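Local coordinates for glutathione S-transferase omega-like 2 (Saccharomyces cerevisiae, PDB 5LKB), which uses glutathione to reduce dehydroascorbate, dimethylarsinic acid and beta-hydroxyethyl disulfide as a one-cysteine thiol transferase, and reacts with glutathionyl-(hydro)quinones, at residues H71-D75 and L344-S349; W79-D83 and N121-F126. All coordinates share one frame; numbering follows the deposited sequence.

Contact 1: residues H71-D75 and L344-S349; sequences HWHLD and LHYTRS
The indole of W72 lies against L344, whose CB sits over the face of the six-membered ring, 3.8 Å from its centroid, a CH-pi contact. CD1 of L344 covers the same face nearer the rim, while CE1 of H71 rests on the opposite face. The indole is thus sandwiched between the helix and its own loop, and a broad ring has two faces to offer them. With chi1 at 49°, the side chain of W72 is rotated so that the indole runs alongside the helix, against L344 and R348. NE1 binds D129. Beyond L344, CG of R348 meets CZ3 of W72; the guanidinium is perpendicular to the indole and is held by I119 and N121.

Two polar side chains of the helix pin the loop backbone. In H345, CG anti to the backbone N (chi1 166°) swings the imidazole toward the loop, where ND1 donates to W72 O at 2.8 Å, with that oxygen lying in the imidazole plane. H345 CE1 lies 3.7 Å from L74 CB, so the flat ring presents ND1 to the carbonyl and the neighbouring C-H to the aliphatic leucine. One turn on, S349 OG accepts from L74 N at 2.9 Å, the N-H pointing almost straight at it (166°), and donates to H345 O on a lone pair. A hydroxyl suits the place because it can accept from the loop N-H while donating a hydrogen bond to the helix carbonyl.

H73 N donates to ND1 of H71. NE2 of H73 reaches R348 O through a water, and a second water joins L74 O to S349 O.

The arrangement fastens the loop that follows strand 66-69 of the thioredoxin-like domain to the end of helix 339-349 in the C-terminal region, where Y346 packs against helix 285-304.

Contact 2: residues W79-D83 and N121-F126; sequences WRFLD and NDSQRF
Neither segment is a regular helix or strand; the end-to-end directions of the touching parts, 80-83 and 121-126, differ by 43°, and the backbones come closest at L82 and Q124, whose CA atoms are 6.8 Å apart. Both belong to loops of the thioredoxin-like N-terminal domain of this glutathione transferase, between strand 66-69 and helix 141-148, and they meet at the surface.

L82 carries the apolar part. Its CD1 lies 3.7 Å from Q124 C and also touches R125 O, and its CD2 meets CG of Q124 at the same distance of 3.7 Å. The branched side chain of L82 fits here because its two methyls can touch backbone and side chain at once. The methylenes of Q124 thus give the leucine a nonpolar surface, although the residue is exposed. F126 has CG anti to its backbone N (chi1 -166°), which brings the ring edge back to the first segment: F126 CD1 is 4.1 Å from L82 CB, and CE1 lies near D83 O.

R80 provides the polar link, its long chain extended from CG to NE so that the guanidinium can span the gap between the loops. R80 NH2 is hydrogen-bonded to H73 ND1, while NH1 serves the second segment. A water accepts from NH1 and donates to S123 O. The oxygen of N121 lies in the guanidinium plane, and R80 NH1 donates to N121 O at 2.9 Å through a bent N-H...O angle of 140°.

Both segments of contact 2 fall between those of contact 1 in sequence: the order is 71-75, 79-83, 121-126, then 344-349. Their centres are 11 Å apart, and residues 71-75 and 79-83 belong to the same connection after strand 66-69. They touch directly, since H71 NE2 probably bonds to S123 O and H71 N to R80 O, while the ring of W79 stacks on H345. Contact 1 thus ties the two domains together, and contact 2 closes loops within the thioredoxin-like one. As W79 binds glutathione, this network lies beside the glutathione site.

Contact 1: residues H71-D75 and L344-S349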
ATOM      1  N   HIS A  71      -3.509   7.858 -24.409  1.00 16.43           N
ATOM      2  CA  HIS A  71      -4.209   6.913 -23.542  1.00 18.10           C
ATOM      3  C   HIS A  71      -3.362   6.656 -22.316  1.00 16.89           C
ATOM      4  O   HIS A  71      -2.130   6.669 -22.363  1.00 17.51           O
ATOM      5  CB  HIS A  71      -4.447   5.618 -24.295  1.00 18.25           C
ATOM      6  CG  HIS A  71      -5.556   4.774 -23.768  1.00 19.95           C
ATOM      7  ND1 HIS A  71      -5.436   4.028 -22.624  1.00 19.93           N
ATOM      8  CD2 HIS A  71      -6.793   4.521 -24.260  1.00 21.75           C
ATOM      9  CE1 HIS A  71      -6.555   3.345 -22.437  1.00 20.64           C
ATOM     10  NE2 HIS A  71      -7.394   3.622 -23.427  1.00 20.25           N
ATOM     11  N   TRP A  72      -4.047   6.417 -21.184  1.00 17.08           N
ATOM     12  CA  TRP A  72      -3.351   6.068 -19.947  1.00 16.00           C
ATOM     13  C   TRP A  72      -2.714   4.686 -19.975  1.00 17.48           C
ATOM     14  O   TRP A  72      -1.772   4.453 -19.213  1.00 16.81           O
ATOM     15  CB  TRP A  72      -4.289   6.214 -18.729  1.00 16.38           C
ATOM     16  CG  TRP A  72      -5.640   5.538 -18.936  1.00 14.43           C
ATOM     17  CD1 TRP A  72      -6.787   6.167 -19.313  1.00 17.45           C
ATOM     18  CD2 TRP A  72      -5.950   4.143 -18.846  1.00 16.29           C
ATOM     19  NE1 TRP A  72      -7.806   5.245 -19.466  1.00 17.62           N
ATOM     20  CE2 TRP A  72      -7.318   4.006 -19.184  1.00 18.40           C
ATOM     21  CE3 TRP A  72      -5.213   2.989 -18.529  1.00 15.57           C
ATOM     22  CZ2 TRP A  72      -7.962   2.778 -19.172  1.00 17.88           C
ATOM     23  CZ3 TRP A  72      -5.883   1.762 -18.520  1.00 17.09           C
ATOM     24  CH2 TRP A  72      -7.229   1.679 -18.851  1.00 16.55           C
ATOM     25  N   HIS A  73      -3.147   3.791 -20.855  1.00 17.52           N
ATOM     26  CA  HIS A  73      -2.592   2.453 -20.914  1.00 16.24           C
ATOM     27  C   HIS A  73      -1.314   2.428 -21.770  1.00 19.07           C
ATOM     28  O   HIS A  73      -1.351   2.726 -22.980  1.00 19.83           O
ATOM     29  CB  HIS A  73      -3.584   1.409 -21.412  1.00 18.43           C
ATOM     30  CG  HIS A  73      -3.033   0.024 -21.378  1.00 20.26           C
ATOM     31  ND1 HIS A  73      -2.921  -0.773 -22.501  1.00 21.87           N
ATOM     32  CD2 HIS A  73      -2.547  -0.711 -20.348  1.00 18.13           C
ATOM     33  CE1 HIS A  73      -2.411  -1.943 -22.153  1.00 19.13           C
ATOM     34  NE2 HIS A  73      -2.155  -1.923 -20.854  1.00 20.47           N
ATOM     35  N   LEU A  74      -0.196   2.002 -21.174  1.00 17.54           N
ATOM     36  CA  LEU A  74       1.084   1.956 -21.871  1.00 17.47           C
ATOM     37  C   LEU A  74       1.467   0.504 -22.149  1.00 19.04           C
ATOM     38  O   LEU A  74       1.869  -0.236 -21.246  1.00 21.02           O
ATOM     39  CB  LEU A  74       2.135   2.709 -21.069  1.00 17.74           C
ATOM     40  CG  LEU A  74       3.561   2.699 -21.631  1.00 19.05           C
ATOM     41  CD1 LEU A  74       3.671   3.370 -23.008  1.00 19.35           C
ATOM     42  CD2 LEU A  74       4.447   3.464 -20.708  1.00 21.18           C
ATOM     43  N   ASP A  75       1.311   0.063 -23.434  1.00 20.26           N
ATOM     44  CA  ASP A  75       1.661  -1.287 -23.852  1.00 21.75           C
ATOM     45  C   ASP A  75       3.062  -1.322 -24.474  1.00 24.50           C
ATOM     46  O   ASP A  75       3.789  -0.323 -24.452  1.00 21.47           O
ATOM     47  CB  ASP A  75       0.550  -1.876 -24.735  1.00 22.79           C
ATOM     48  CG  ASP A  75       0.469  -1.268 -26.137  1.00 25.60           C
ATOM     49  OD1 ASP A  75       1.466  -0.677 -26.602  1.00 25.37           O
ATOM     50  OD2 ASP A  75      -0.626  -1.382 -26.742  1.00 29.41           O
ATOM     51  N   LEU A 344      -4.961   4.404 -13.105  1.00 13.43           N
ATOM     52  CA  LEU A 344      -5.052   3.393 -14.153  1.00 14.56           C
ATOM     53  C   LEU A 344      -3.722   3.197 -14.863  1.00 13.28           C
ATOM     54  O   LEU A 344      -3.287   2.071 -15.089  1.00 14.82           O
ATOM     55  CB  LEU A 344      -6.157   3.755 -15.155  1.00 15.44           C
ATOM     56  CG  LEU A 344      -7.602   3.647 -14.663  1.00 13.36           C
ATOM     57  CD1 LEU A 344      -8.494   4.355 -15.666  1.00 17.51           C
ATOM     58  CD2 LEU A 344      -7.946   2.144 -14.538  1.00 16.64           C
ATOM     59  N   HIS A 345      -3.034   4.288 -15.213  1.00 14.03           N
ATOM     60  CA  HIS A 345      -1.773   4.113 -15.945  1.00 14.43           C
ATOM     61  C   HIS A 345      -0.838   3.159 -15.222  1.00 12.86           C
ATOM     62  O   HIS A 345      -0.336   2.176 -15.796  1.00 15.34           O
ATOM     63  CB  HIS A 345      -1.050   5.447 -16.146  1.00 13.88           C
ATOM     64  CG  HIS A 345       0.356   5.247 -16.573  1.00 15.47           C
ATOM     65  ND1 HIS A 345       0.651   4.684 -17.791  1.00 15.97           N
ATOM     66  CD2 HIS A 345       1.538   5.409 -15.921  1.00 16.23           C
ATOM     67  CE1 HIS A 345       1.958   4.483 -17.866  1.00 15.82           C
ATOM     68  NE2 HIS A 345       2.521   4.920 -16.750  1.00 15.66           N
ATOM     69  N   TYR A 346      -0.519   3.485 -13.965  1.00 13.46           N
ATOM     70  CA  TYR A 346       0.525   2.751 -13.297  1.00 14.64           C
ATOM     71  C   TYR A 346       0.098   1.316 -13.052  1.00 15.56           C
ATOM     72  O   TYR A 346       0.847   0.385 -13.325  1.00 15.55           O
ATOM     73  CB  TYR A 346       0.867   3.439 -11.984  1.00 14.95           C
ATOM     74  CG  TYR A 346       1.737   4.720 -12.112  1.00 13.51           C
ATOM     75  CD1 TYR A 346       1.157   5.973 -12.285  1.00 13.98           C
ATOM     76  CD2 TYR A 346       3.114   4.657 -11.975  1.00 13.32           C
ATOM     77  CE1 TYR A 346       1.924   7.085 -12.339  1.00 13.99           C
ATOM     78  CE2 TYR A 346       3.910   5.777 -12.063  1.00 13.28           C
ATOM     79  CZ  TYR A 346       3.311   6.989 -12.257  1.00 15.84           C
ATOM     80  OH  TYR A 346       4.012   8.169 -12.282  1.00 15.43           O
ATOM     81  N   THR A 347      -1.113   1.131 -12.518  1.00 14.50           N
ATOM     82  CA  THR A 347      -1.520  -0.201 -12.100  1.00 14.61           C
ATOM     83  C   THR A 347      -1.837  -1.124 -13.276  1.00 15.29           C
ATOM     84  O   THR A 347      -1.707  -2.349 -13.155  1.00 16.22           O
ATOM     85  CB  THR A 347      -2.713  -0.137 -11.167  1.00 15.69           C
ATOM     86  OG1 THR A 347      -3.825   0.425 -11.848  1.00 15.26           O
ATOM     87  CG2 THR A 347      -2.369   0.617  -9.876  1.00 14.64           C
ATOM     88  N   ARG A 348      -2.290  -0.574 -14.396  1.00 14.98           N
ATOM     89  CA  ARG A 348      -2.631  -1.380 -15.562  1.00 15.15           C
ATOM     90  C   ARG A 348      -1.481  -1.559 -16.528  1.00 16.86           C
ATOM     91  O   ARG A 348      -1.533  -2.493 -17.328  1.00 19.23           O
ATOM     92  CB  ARG A 348      -3.789  -0.752 -16.334  1.00 15.88           C
ATOM     93  CG  ARG A 348      -5.063  -0.490 -15.536  1.00 17.76           C
ATOM     94  CD  ARG A 348      -5.646  -1.810 -15.050  1.00 16.17           C
ATOM     95  NE  ARG A 348      -6.966  -1.600 -14.456  1.00 16.33           N
ATOM     96  CZ  ARG A 348      -8.094  -1.433 -15.131  1.00 18.69           C
ATOM     97  NH1 ARG A 348      -8.097  -1.508 -16.480  1.00 17.43           N
ATOM     98  NH2 ARG A 348      -9.208  -1.136 -14.490  1.00 17.74           N
ATOM     99  N   SER A 349      -0.430  -0.750 -16.450  1.00 17.26           N
ATOM    100  CA  SER A 349       0.655  -0.881 -17.420  1.00 17.06           C
ATOM    101  C   SER A 349       1.866  -1.635 -16.903  1.00 18.19           C
ATOM    102  O   SER A 349       2.597  -2.206 -17.707  1.00 22.37           O
ATOM    103  CB  SER A 349       1.137   0.496 -17.879  1.00 17.26           C
ATOM    104  OG  SER A 349       0.093   1.322 -18.351  1.00 17.28           O
TER
HETATM  105  O   HOH W   1      -0.642  -4.001 -19.654  1.00 23.05           O
HETATM  106  O   HOH W   2       1.819  -2.829 -20.287  1.00 26.65           O

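Contact 2: residues W79-D83 and N121-F126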
ATOM      1  N   TRP A  79       3.129   4.783 -25.952  1.00 19.96           N
ATOM      2  CA  TRP A  79       1.918   5.582 -25.773  1.00 20.73           C
ATOM      3  C   TRP A  79       1.156   5.669 -27.083  1.00 21.58           C
ATOM      4  O   TRP A  79       1.756   5.743 -28.174  1.00 20.21           O
ATOM      5  CB  TRP A  79       2.258   6.987 -25.313  1.00 18.48           C
ATOM      6  CG  TRP A  79       3.019   7.149 -24.024  1.00 19.64           C
ATOM      7  CD1 TRP A  79       4.337   7.431 -23.867  1.00 19.18           C
ATOM      8  CD2 TRP A  79       2.487   7.027 -22.680  1.00 17.34           C
ATOM      9  NE1 TRP A  79       4.665   7.558 -22.554  1.00 20.30           N
ATOM     10  CE2 TRP A  79       3.531   7.347 -21.801  1.00 18.70           C
ATOM     11  CE3 TRP A  79       1.213   6.761 -22.158  1.00 17.74           C
ATOM     12  CZ2 TRP A  79       3.377   7.360 -20.428  1.00 17.69           C
ATOM     13  CZ3 TRP A  79       1.033   6.825 -20.776  1.00 16.92           C
ATOM     14  CH2 TRP A  79       2.109   7.108 -19.922  1.00 18.03           C
ATOM     15  N   ARG A  80      -0.163   5.756 -26.973  1.00 19.05           N
ATOM     16  CA  ARG A  80      -1.076   5.660 -28.097  1.00 20.45           C
ATOM     17  C   ARG A  80      -2.200   6.675 -27.986  1.00 20.76           C
ATOM     18  O   ARG A  80      -2.508   7.229 -26.919  1.00 20.49           O
ATOM     19  CB  ARG A  80      -1.591   4.228 -28.322  1.00 22.33           C
ATOM     20  CG  ARG A  80      -2.615   3.759 -27.324  1.00 21.09           C
ATOM     21  CD  ARG A  80      -2.968   2.298 -27.557  1.00 24.21           C
ATOM     22  NE  ARG A  80      -4.125   1.943 -26.692  1.00 23.78           N
ATOM     23  CZ  ARG A  80      -4.083   1.191 -25.587  1.00 22.75           C
ATOM     24  NH1 ARG A  80      -5.217   0.997 -24.919  1.00 22.48           N
ATOM     25  NH2 ARG A  80      -2.965   0.606 -25.154  1.00 24.03           N
ATOM     26  N   PHE A  81      -2.808   6.967 -29.139  1.00 21.41           N
ATOM     27  CA  PHE A  81      -3.952   7.842 -29.247  1.00 20.63           C
ATOM     28  C   PHE A  81      -5.203   7.056 -29.654  1.00 22.84           C
ATOM     29  O   PHE A  81      -5.109   5.941 -30.187  1.00 30.60           O
ATOM     30  CB  PHE A  81      -3.683   8.884 -30.349  1.00 23.82           C
ATOM     31  CG  PHE A  81      -2.503   9.760 -30.082  1.00 21.14           C
ATOM     32  CD1 PHE A  81      -2.677  10.902 -29.336  1.00 20.63           C
ATOM     33  CD2 PHE A  81      -1.246   9.471 -30.610  1.00 21.78           C
ATOM     34  CE1 PHE A  81      -1.595  11.752 -29.100  1.00 20.68           C
ATOM     35  CE2 PHE A  81      -0.153  10.304 -30.359  1.00 21.42           C
ATOM     36  CZ  PHE A  81      -0.333  11.465 -29.625  1.00 20.50           C
ATOM     37  N   LEU A  82      -6.373   7.664 -29.415  1.00 24.50           N
ATOM     38  CA  LEU A  82      -7.634   7.141 -29.932  1.00 28.55           C
ATOM     39  C   LEU A  82      -7.952   7.787 -31.274  1.00 34.73           C
ATOM     40  O   LEU A  82      -7.624   8.943 -31.504  1.00 36.93           O
ATOM     41  CB  LEU A  82      -8.788   7.454 -28.983  1.00 31.57           C
ATOM     42  CG  LEU A  82      -8.932   6.499 -27.791  1.00 29.64           C
ATOM     43  CD1 LEU A  82     -10.170   6.922 -26.931  1.00 31.39           C
ATOM     44  CD2 LEU A  82      -9.053   5.057 -28.204  1.00 30.89           C
ATOM     45  N   ASP A  83      -8.601   7.027 -32.146  1.00 40.13           N
ATOM     46  CA  ASP A  83      -9.027   7.516 -33.468  1.00 40.09           C
ATOM     47  C   ASP A  83     -10.156   8.540 -33.410  1.00 38.74           C
ATOM     48  O   ASP A  83     -11.009   8.526 -32.509  1.00 45.32           O
ATOM     49  CB  ASP A  83      -9.466   6.329 -34.327  1.00 42.02           C
ATOM     50  CG  ASP A  83      -8.298   5.515 -34.826  1.00 49.71           C
ATOM     51  OD1 ASP A  83      -7.287   6.138 -35.209  1.00 55.82           O
ATOM     52  OD2 ASP A  83      -8.377   4.262 -34.843  1.00 56.48           O
ATOM     53  N   ASN A 121      -8.356  -2.295 -20.358  1.00 22.21           N
ATOM     54  CA  ASN A 121      -7.123  -1.675 -20.882  1.00 19.88           C
ATOM     55  C   ASN A 121      -7.275  -1.260 -22.319  1.00 24.47           C
ATOM     56  O   ASN A 121      -6.527  -0.382 -22.771  1.00 26.05           O
ATOM     57  CB  ASN A 121      -5.924  -2.596 -20.752  1.00 23.52           C
ATOM     58  CG  ASN A 121      -5.563  -2.850 -19.317  1.00 23.62           C
ATOM     59  OD1 ASN A 121      -6.026  -2.114 -18.444  1.00 22.33           O
ATOM     60  ND2 ASN A 121      -4.793  -3.891 -19.051  1.00 23.82           N
ATOM     61  N   ASP A 122      -8.245  -1.825 -23.034  1.00 24.70           N
ATOM     62  CA  ASP A 122      -8.531  -1.373 -24.389  1.00 25.01           C
ATOM     63  C   ASP A 122      -9.703  -0.384 -24.448  1.00 26.44           C
ATOM     64  O   ASP A 122     -10.293  -0.163 -25.520  1.00 26.53           O
ATOM     65  CB  ASP A 122      -8.699  -2.563 -25.332  1.00 28.69           C
ATOM     66  CG  ASP A 122      -9.869  -3.400 -25.003  1.00 34.58           C
ATOM     67  OD1 ASP A 122     -10.603  -3.053 -24.026  1.00 28.62           O
ATOM     68  OD2 ASP A 122     -10.046  -4.440 -25.702  1.00 37.56           O
ATOM     69  N   SER A 123     -10.014   0.268 -23.331  1.00 23.23           N
ATOM     70  CA  SER A 123     -11.121   1.212 -23.281  1.00 22.06           C
ATOM     71  C   SER A 123     -10.928   2.313 -24.322  1.00 23.65           C
ATOM     72  O   SER A 123      -9.799   2.809 -24.521  1.00 23.56           O
ATOM     73  CB  SER A 123     -11.221   1.817 -21.880  1.00 20.50           C
ATOM     74  OG  SER A 123     -12.342   2.672 -21.756  1.00 21.60           O
ATOM     75  N   GLN A 124     -12.037   2.718 -24.974  1.00 23.00           N
ATOM     76  CA  GLN A 124     -11.989   3.653 -26.101  1.00 26.99           C
ATOM     77  C   GLN A 124     -12.986   4.791 -25.940  1.00 26.60           C
ATOM     78  O   GLN A 124     -13.690   5.173 -26.886  1.00 29.06           O
ATOM     79  CB  GLN A 124     -12.193   2.896 -27.419  1.00 25.39           C
ATOM     80  CG  GLN A 124     -11.018   1.975 -27.760  1.00 30.55           C
ATOM     81  CD  GLN A 124     -11.133   1.292 -29.115  1.00 38.86           C
ATOM     82  OE1 GLN A 124     -11.749   1.809 -30.048  1.00 40.17           O
ATOM     83  NE2 GLN A 124     -10.499   0.131 -29.234  1.00 44.70           N
ATOM     84  N   ARG A 125     -13.047   5.388 -24.742  1.00 23.95           N
ATOM     85  CA  ARG A 125     -13.991   6.459 -24.456  1.00 22.50           C
ATOM     86  C   ARG A 125     -13.413   7.789 -24.929  1.00 24.48           C
ATOM     87  O   ARG A 125     -12.510   8.340 -24.313  1.00 23.43           O
ATOM     88  CB  ARG A 125     -14.291   6.486 -22.966  1.00 23.33           C
ATOM     89  CG  ARG A 125     -15.028   5.210 -22.485  1.00 23.62           C
ATOM     90  CD  ARG A 125     -15.187   5.259 -20.997  1.00 25.16           C
ATOM     91  NE  ARG A 125     -13.890   5.278 -20.340  1.00 21.71           N
ATOM     92  CZ  ARG A 125     -13.716   5.497 -19.033  1.00 24.19           C
ATOM     93  NH1 ARG A 125     -14.754   5.715 -18.218  1.00 23.72           N
ATOM     94  NH2 ARG A 125     -12.497   5.475 -18.547  1.00 22.80           N
ATOM     95  N   PHE A 126     -13.874   8.287 -26.075  1.00 25.74           N
ATOM     96  CA  PHE A 126     -13.239   9.461 -26.635  1.00 26.36           C
ATOM     97  C   PHE A 126     -13.405  10.668 -25.717  1.00 23.79           C
ATOM     98  O   PHE A 126     -14.488  10.947 -25.201  1.00 25.90           O
ATOM     99  CB  PHE A 126     -13.785   9.743 -28.032  1.00 30.07           C
ATOM    100  CG  PHE A 126     -12.962  10.738 -28.811  1.00 28.43           C
ATOM    101  CD1 PHE A 126     -11.688  10.403 -29.240  1.00 28.78           C
ATOM    102  CD2 PHE A 126     -13.455  11.990 -29.074  1.00 28.40           C
ATOM    103  CE1 PHE A 126     -10.903  11.350 -29.991  1.00 30.19           C
ATOM    104  CE2 PHE A 126     -12.695  12.916 -29.794  1.00 33.22           C
ATOM    105  CZ  PHE A 126     -11.420  12.584 -30.243  1.00 30.43           C
TER
HETATM  106  O   HOH W   3      -7.708   1.749 -26.298  1.00 26.07           O